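Local atomic coordinates of intimin (Escherichia coli, PDB entry 6TPL), a protein that probably serves in bacterial adhesion, its Ig-like passenger domains forming an extended connection to the adhesive tip that restrains its sphere of action. Residues A104-I109 with V128-G133; T143-L148 with S179-D184; P173-V178 with E193-T198. All blocks are in the same frame, centred on the assembly; numbering follows the deposited sequence.

All three contacts belong to the second of the two bacterial Ig-like domains in this fragment, a beta sandwich. Interaction 1 pairs strands 105-111 and 124-132 in one sheet; interactions 2 and 3 lie in the facing sheet and share strand 174-181, which pairs with 141-146 near one end and 194-197 near the other. The centres of interactions 1 and 2 are about 13 Å apart, and they meet through the core, where V128 CG2 is 3.7 Å from F144 CE2. Interactions 2 and 3, whose centres are about 16 Å apart, are joined by a probable hydrogen bond, S176 OG to L148 O, 3.0 Å. A magnesium ion lies about 4 Å from the side chain of E108 in interaction 1.

Interaction 1 of 3, residues A104-I109 with V128-G133; sequences ASITEI and VKVMKG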
# COMPACT_ATOMS: atom_id res chain seq x y z
N ALA A 104 -10.59 -3.21 -16.41
CA ALA A 104 -9.41 -2.35 -16.25
C ALA A 104 -9.45 -1.66 -14.89
O ALA A 104 -10.30 -0.80 -14.65
CB ALA A 104 -9.34 -1.32 -17.39
N SER A 105 -8.55 -2.05 -13.99
CA SER A 105 -8.57 -1.57 -12.62
C SER A 105 -7.16 -1.16 -12.19
O SER A 105 -6.17 -1.75 -12.62
CB SER A 105 -9.08 -2.65 -11.64
OG SER A 105 -10.24 -3.31 -12.13
N ILE A 106 -7.10 -0.14 -11.34
CA ILE A 106 -5.84 0.19 -10.68
C ILE A 106 -5.42 -0.98 -9.80
O ILE A 106 -6.21 -1.49 -8.99
CB ILE A 106 -5.97 1.47 -9.85
CG1 ILE A 106 -6.20 2.67 -10.75
CG2 ILE A 106 -4.70 1.68 -9.03
CD1 ILE A 106 -6.57 3.95 -10.01
N THR A 107 -4.17 -1.43 -9.96
CA THR A 107 -3.63 -2.51 -9.15
C THR A 107 -2.59 -2.03 -8.15
O THR A 107 -2.31 -2.76 -7.19
CB THR A 107 -3.00 -3.59 -10.04
OG1 THR A 107 -1.97 -3.01 -10.84
CG2 THR A 107 -4.06 -4.23 -10.92
N GLU A 108 -2.03 -0.85 -8.34
CA GLU A 108 -1.07 -0.33 -7.37
C GLU A 108 -0.95 1.18 -7.49
O GLU A 108 -1.25 1.77 -8.53
CB GLU A 108 0.30 -1.00 -7.54
CG GLU A 108 0.76 -1.17 -9.00
CD GLU A 108 2.19 -1.68 -9.10
OE1 GLU A 108 3.10 -0.85 -9.33
OE2 GLU A 108 2.39 -2.89 -8.92
N ILE A 109 -0.50 1.79 -6.40
CA ILE A 109 -0.21 3.21 -6.32
C ILE A 109 0.97 3.34 -5.37
O ILE A 109 0.91 2.85 -4.23
CB ILE A 109 -1.44 4.03 -5.87
CG1 ILE A 109 -1.08 5.50 -5.78
CG2 ILE A 109 -1.95 3.51 -4.55
CD1 ILE A 109 -2.27 6.43 -5.83
N VAL A 128 0.85 4.94 -10.70
CA VAL A 128 -0.28 4.02 -10.66
C VAL A 128 -0.13 3.04 -11.82
O VAL A 128 0.37 3.40 -12.89
CB VAL A 128 -1.62 4.77 -10.76
CG1 VAL A 128 -2.74 3.81 -11.14
CG2 VAL A 128 -1.93 5.47 -9.44
N LYS A 129 -0.56 1.80 -11.60
CA LYS A 129 -0.61 0.79 -12.64
C LYS A 129 -2.05 0.33 -12.81
O LYS A 129 -2.79 0.18 -11.84
CB LYS A 129 0.28 -0.41 -12.31
CG LYS A 129 0.62 -1.26 -13.52
CD LYS A 129 1.43 -2.48 -13.12
CE LYS A 129 1.96 -3.23 -14.33
NZ LYS A 129 2.80 -4.39 -13.92
N VAL A 130 -2.44 0.11 -14.07
CA VAL A 130 -3.78 -0.37 -14.41
C VAL A 130 -3.63 -1.68 -15.17
O VAL A 130 -2.82 -1.78 -16.09
CB VAL A 130 -4.53 0.66 -15.27
CG1 VAL A 130 -5.90 0.13 -15.64
CG2 VAL A 130 -4.65 1.98 -14.53
N MET A 131 -4.44 -2.67 -14.79
CA MET A 131 -4.36 -3.98 -15.42
C MET A 131 -5.75 -4.54 -15.66
O MET A 131 -6.74 -4.15 -15.03
CB MET A 131 -3.54 -4.96 -14.56
CG MET A 131 -2.21 -4.40 -14.10
SD MET A 131 -1.18 -5.64 -13.28
CE MET A 131 -0.65 -6.64 -14.67
N LYS A 132 -5.82 -5.47 -16.61
CA LYS A 132 -7.02 -6.22 -16.94
C LYS A 132 -6.55 -7.58 -17.43
O LYS A 132 -5.62 -7.65 -18.25
CB LYS A 132 -7.86 -5.52 -18.02
CG LYS A 132 -9.13 -6.26 -18.41
CD LYS A 132 -9.99 -5.41 -19.34
CE LYS A 132 -9.18 -4.88 -20.52
NZ LYS A 132 -10.00 -4.11 -21.50
N GLY A 133 -7.14 -8.65 -16.91
CA GLY A 133 -6.67 -9.98 -17.25
C GLY A 133 -5.23 -10.23 -16.85
O GLY A 133 -4.54 -11.03 -17.50
O HOH W 1 4.42 -3.27 -11.40
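S105 and M131 form a reciprocal hydrogen-bonded pair in one sheet of an Ig-like beta sandwich, where antiparallel strands 105-109 and 128-132 are interrupted by a beta bulge. M131 N reaches S105 O at 2.9 Å, and S105 N returns a bond to M131 O. At the bulge, where the register shifts by one between I106 and E108, T107 and E108 share K129 as partner: T107 N binds K129 O at 2.8 Å and K129 N binds E108 O.

The apolar contacts gather on the face carrying I106, I109, V128 and V130. Branched side chains suit this extended backbone and fill the sandwich interior, where A180 of the facing sheet touches I106, I109 and V128. V128 spreads its two methyls between the isoleucines: CG1 meets I106 CG2 at 3.6 Å, the two side chains crossing at about a right angle, while CG2 lies 3.8 Å from I109 CG1.

The face of E108, K129 and M131 mixes aliphatic and polar groups. T107, in the bulge, lays CG2 against M131 CB and CG, and the two side chains again cross nearly perpendicularly. With chi1 at 42°, E108 CG sits between its backbone N and carbonyl carbon and presses on K129 CB at 3.4 Å. E108 OE2 is also hydrogen-bonded to T14 of the preceding domain; a water bridges the same oxygen to K129 NZ, 3.2 Å from each.

Interaction 2 of 3, residues T143-L148 with S179-D184; sequences TFTTTL and SARVSD
T143 and R181 meet both through the backbone and through side chains that run alongside each other in the same direction. The methyl CG2 of T143 lies over one face of the R181 guanidinium, 3.4 Å from NH2 and displaced toward the rim of the group. With chi1 at 66°, R181 CG sits between its own N and carbonyl carbon; the chain then extends as far as NE, carrying the flat group over the threonine. T145 approaches differently: its CG2 lies at the guanidinium edge, 3.9 Å from NH1. A long, flexible arginine suits this exposed face because its aliphatic part can cover the strand while its charged end stays near solvent.

Beneath these side chains, four backbone hydrogen bonds fix the antiparallel register. T143 N meets R181 O at 3.0 Å, and the return bond from R181 N to T143 O is more bent, 137° at the hydrogen. T145 and S179 form the second reciprocal pair, with S179 N 2.9 Å from T145 O. Between the pairs, F144 and A180 point into the sandwich; F144 CD2 is 4.2 Å from A180 CB, and the small alanine lets I106, I109 and V128 of the facing sheet come up against it.

Further out, T155 binds the T143 hydroxyl and K190 binds that of S179. Strand 141-146 lies between 155-157 and 174-181, while the F144-A180 face packs on strands 105-111 and 124-132, with V166 of strand 163-169 also touching F144.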
# COMPACT_ATOMS: atom_id res chain seq x y z
N THR A 143 -7.32 9.40 -13.10
CA THR A 143 -7.54 10.73 -12.54
C THR A 143 -7.04 10.76 -11.10
O THR A 143 -7.35 9.86 -10.31
CB THR A 143 -9.01 11.13 -12.61
OG1 THR A 143 -9.43 11.19 -13.98
CG2 THR A 143 -9.23 12.50 -11.96
N PHE A 144 -6.25 11.79 -10.78
CA PHE A 144 -5.62 11.96 -9.47
C PHE A 144 -6.23 13.16 -8.76
O PHE A 144 -6.54 14.17 -9.40
CB PHE A 144 -4.10 12.19 -9.60
CG PHE A 144 -3.33 11.05 -10.20
CD1 PHE A 144 -3.26 10.87 -11.58
CD2 PHE A 144 -2.64 10.16 -9.38
CE1 PHE A 144 -2.55 9.83 -12.14
CE2 PHE A 144 -1.92 9.10 -9.93
CZ PHE A 144 -1.88 8.94 -11.31
N THR A 145 -6.33 13.09 -7.44
CA THR A 145 -6.72 14.22 -6.61
C THR A 145 -5.81 14.27 -5.39
O THR A 145 -5.13 13.29 -5.06
CB THR A 145 -8.18 14.15 -6.16
OG1 THR A 145 -8.41 12.96 -5.41
CG2 THR A 145 -9.11 14.17 -7.37
N THR A 146 -5.79 15.42 -4.71
CA THR A 146 -4.96 15.57 -3.52
C THR A 146 -5.68 16.44 -2.49
O THR A 146 -6.54 17.25 -2.83
CB THR A 146 -3.60 16.20 -3.85
OG1 THR A 146 -2.75 16.17 -2.69
CG2 THR A 146 -3.77 17.65 -4.32
N THR A 147 -5.31 16.24 -1.22
CA THR A 147 -5.81 17.07 -0.12
C THR A 147 -4.88 18.23 0.21
O THR A 147 -5.25 19.09 1.01
CB THR A 147 -6.00 16.22 1.14
OG1 THR A 147 -4.75 15.67 1.57
CG2 THR A 147 -6.97 15.08 0.88
N LEU A 148 -3.68 18.26 -0.37
CA LEU A 148 -2.71 19.30 -0.10
C LEU A 148 -1.73 19.36 -1.27
O LEU A 148 -1.27 18.32 -1.75
CB LEU A 148 -1.95 19.03 1.21
CG LEU A 148 -0.78 19.97 1.49
CD1 LEU A 148 -1.28 21.41 1.65
CD2 LEU A 148 0.01 19.53 2.71
N SER A 179 -5.28 10.54 -4.07
CA SER A 179 -6.20 9.48 -4.46
C SER A 179 -6.18 9.33 -5.97
O SER A 179 -5.82 10.26 -6.70
CB SER A 179 -7.63 9.76 -3.97
OG SER A 179 -7.70 9.77 -2.56
N ALA A 180 -6.59 8.15 -6.44
CA ALA A 180 -6.62 7.86 -7.86
C ALA A 180 -7.83 7.01 -8.19
O ALA A 180 -8.35 6.28 -7.33
CB ALA A 180 -5.34 7.15 -8.32
N ARG A 181 -8.27 7.09 -9.44
CA ARG A 181 -9.44 6.34 -9.88
C ARG A 181 -9.39 6.16 -11.39
O ARG A 181 -8.78 6.96 -12.11
CB ARG A 181 -10.74 7.04 -9.48
CG ARG A 181 -10.93 8.36 -10.21
CD ARG A 181 -12.20 9.08 -9.74
NE ARG A 181 -12.50 10.26 -10.55
CZ ARG A 181 -12.20 11.51 -10.20
NH1 ARG A 181 -11.58 11.74 -9.05
NH2 ARG A 181 -12.50 12.52 -11.00
N VAL A 182 -10.06 5.11 -11.85
CA VAL A 182 -10.37 4.93 -13.26
C VAL A 182 -11.89 4.81 -13.39
O VAL A 182 -12.60 4.55 -12.41
CB VAL A 182 -9.67 3.70 -13.87
CG1 VAL A 182 -8.15 3.90 -13.88
CG2 VAL A 182 -10.06 2.44 -13.11
N SER A 183 -12.37 4.99 -14.61
CA SER A 183 -13.80 4.90 -14.84
C SER A 183 -14.30 3.48 -14.61
O SER A 183 -13.59 2.50 -14.85
CB SER A 183 -14.14 5.34 -16.27
OG SER A 183 -13.68 6.66 -16.52
N ASP A 184 -15.53 3.38 -14.11
CA ASP A 184 -16.32 2.16 -13.98
C ASP A 184 -15.81 1.20 -12.91
O ASP A 184 -16.34 0.09 -12.80
CB ASP A 184 -16.42 1.37 -15.30
CG ASP A 184 -17.10 2.17 -16.41
OD1 ASP A 184 -16.81 1.90 -17.60
OD2 ASP A 184 -17.91 3.06 -16.09

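Interaction 3 of 3, residues P173-V178 with E193-T198; sequences PGKSLV and EVEFFT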
# COMPACT_ATOMS: atom_id res chain seq x y z
N PRO A 173 3.30 23.46 4.50
CA PRO A 173 3.54 22.16 5.14
C PRO A 173 2.24 21.46 5.51
O PRO A 173 1.19 22.07 5.67
CB PRO A 173 4.33 22.53 6.40
CG PRO A 173 3.80 23.91 6.76
CD PRO A 173 3.49 24.59 5.44
N GLY A 174 2.35 20.15 5.67
CA GLY A 174 1.23 19.35 6.14
C GLY A 174 1.21 17.99 5.49
O GLY A 174 1.97 17.69 4.58
N LYS A 175 0.30 17.15 6.01
CA LYS A 175 0.08 15.83 5.45
C LYS A 175 -0.76 15.94 4.19
O LYS A 175 -1.68 16.76 4.11
CB LYS A 175 -0.60 14.92 6.46
CG LYS A 175 0.23 14.66 7.71
CD LYS A 175 -0.37 13.57 8.58
CE LYS A 175 0.49 13.30 9.80
NZ LYS A 175 1.83 12.76 9.45
N SER A 176 -0.43 15.13 3.19
CA SER A 176 -1.16 15.12 1.93
C SER A 176 -1.55 13.70 1.56
O SER A 176 -0.73 12.77 1.64
CB SER A 176 -0.34 15.74 0.78
OG SER A 176 -1.07 15.68 -0.44
N LEU A 177 -2.81 13.53 1.16
CA LEU A 177 -3.33 12.25 0.71
C LEU A 177 -3.72 12.37 -0.76
O LEU A 177 -4.65 13.12 -1.10
CB LEU A 177 -4.53 11.82 1.56
CG LEU A 177 -5.18 10.50 1.14
CD1 LEU A 177 -4.15 9.38 1.09
CD2 LEU A 177 -6.31 10.15 2.10
N VAL A 178 -3.02 11.64 -1.61
CA VAL A 178 -3.35 11.56 -3.03
C VAL A 178 -4.25 10.36 -3.25
O VAL A 178 -4.04 9.29 -2.67
CB VAL A 178 -2.07 11.47 -3.88
CG1 VAL A 178 -2.41 11.04 -5.30
CG2 VAL A 178 -1.34 12.81 -3.91
N GLU A 193 -0.04 8.13 2.68
CA GLU A 193 0.03 9.51 3.14
C GLU A 193 1.48 9.98 3.12
O GLU A 193 2.40 9.22 3.41
CB GLU A 193 -0.56 9.63 4.55
CG GLU A 193 -0.83 11.05 4.99
CD GLU A 193 -1.63 11.10 6.27
OE1 GLU A 193 -1.24 10.44 7.25
OE2 GLU A 193 -2.67 11.80 6.29
N VAL A 194 1.68 11.24 2.73
CA VAL A 194 2.99 11.87 2.74
C VAL A 194 2.88 13.16 3.55
O VAL A 194 1.80 13.58 3.94
CB VAL A 194 3.52 12.16 1.32
CG1 VAL A 194 3.57 10.87 0.51
CG2 VAL A 194 2.65 13.22 0.64
N GLU A 195 4.04 13.78 3.80
CA GLU A 195 4.05 15.02 4.57
C GLU A 195 5.10 15.99 4.03
O GLU A 195 6.24 15.61 3.77
CB GLU A 195 4.31 14.74 6.06
CG GLU A 195 4.20 15.99 6.93
CD GLU A 195 3.99 15.68 8.41
OE1 GLU A 195 3.69 16.63 9.16
OE2 GLU A 195 4.13 14.51 8.81
N PHE A 196 4.68 17.25 3.88
CA PHE A 196 5.57 18.34 3.48
C PHE A 196 5.97 19.14 4.71
O PHE A 196 5.15 19.38 5.60
CB PHE A 196 4.89 19.24 2.46
CG PHE A 196 4.67 18.59 1.13
CD1 PHE A 196 3.58 17.75 0.91
CD2 PHE A 196 5.55 18.82 0.09
CE1 PHE A 196 3.39 17.16 -0.31
CE2 PHE A 196 5.36 18.23 -1.14
CZ PHE A 196 4.28 17.40 -1.34
N PHE A 197 7.24 19.55 4.75
CA PHE A 197 7.78 20.32 5.86
C PHE A 197 8.47 21.57 5.33
O PHE A 197 9.16 21.52 4.31
CB PHE A 197 8.81 19.50 6.68
CG PHE A 197 8.25 18.26 7.31
CD1 PHE A 197 7.70 18.30 8.59
CD2 PHE A 197 8.30 17.05 6.64
CE1 PHE A 197 7.20 17.16 9.17
CE2 PHE A 197 7.79 15.90 7.23
CZ PHE A 197 7.25 15.96 8.50
N THR A 198 8.28 22.69 6.02
CA THR A 198 8.96 23.93 5.65
C THR A 198 10.46 23.81 5.90
O THR A 198 10.90 23.15 6.84
CB THR A 198 8.41 25.15 6.42
OG1 THR A 198 7.03 25.34 6.12
CG2 THR A 198 9.19 26.40 6.06
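F196 and G174 hold the closely packed side of this contact. F196 N binds G174 O at 2.8 Å, almost straight at 171°, and G174 N returns a bond to F196 O. The ring of F196 turns its edge to the S176 side chain, CE1 lying 4.1 Å from CB. S176 N also bonds V194 O, while S176 OG is satisfied by L148. This is an antiparallel pairing within one sheet of the Ig-like sandwich: V194 and F196 point into the core, where V194 packs on I124 and Y126, F196 on I124 and L168. G174 adopts backbone angles at which a side chain would collide with the carbonyl oxygen of P173, so glycine suits its place.

The opposite face is looser and more polar. K175, a long cation suited to this exposed position, bends at its last torsion (chi4 -64°) and brings NZ to E195 OE2 at 3.0 Å, approaching from above the carboxylate plane in a salt bridge. Replacing E195 by alanine is likely to cost the lysine its salt-bridge mate and let its ammonium swing, with the more distant E193 carboxylate still nearby. E193 flanks the lysine differently, its OE1 resting 3.5 Å from K175 CD but 4.4 Å from NZ, too far for a salt bridge.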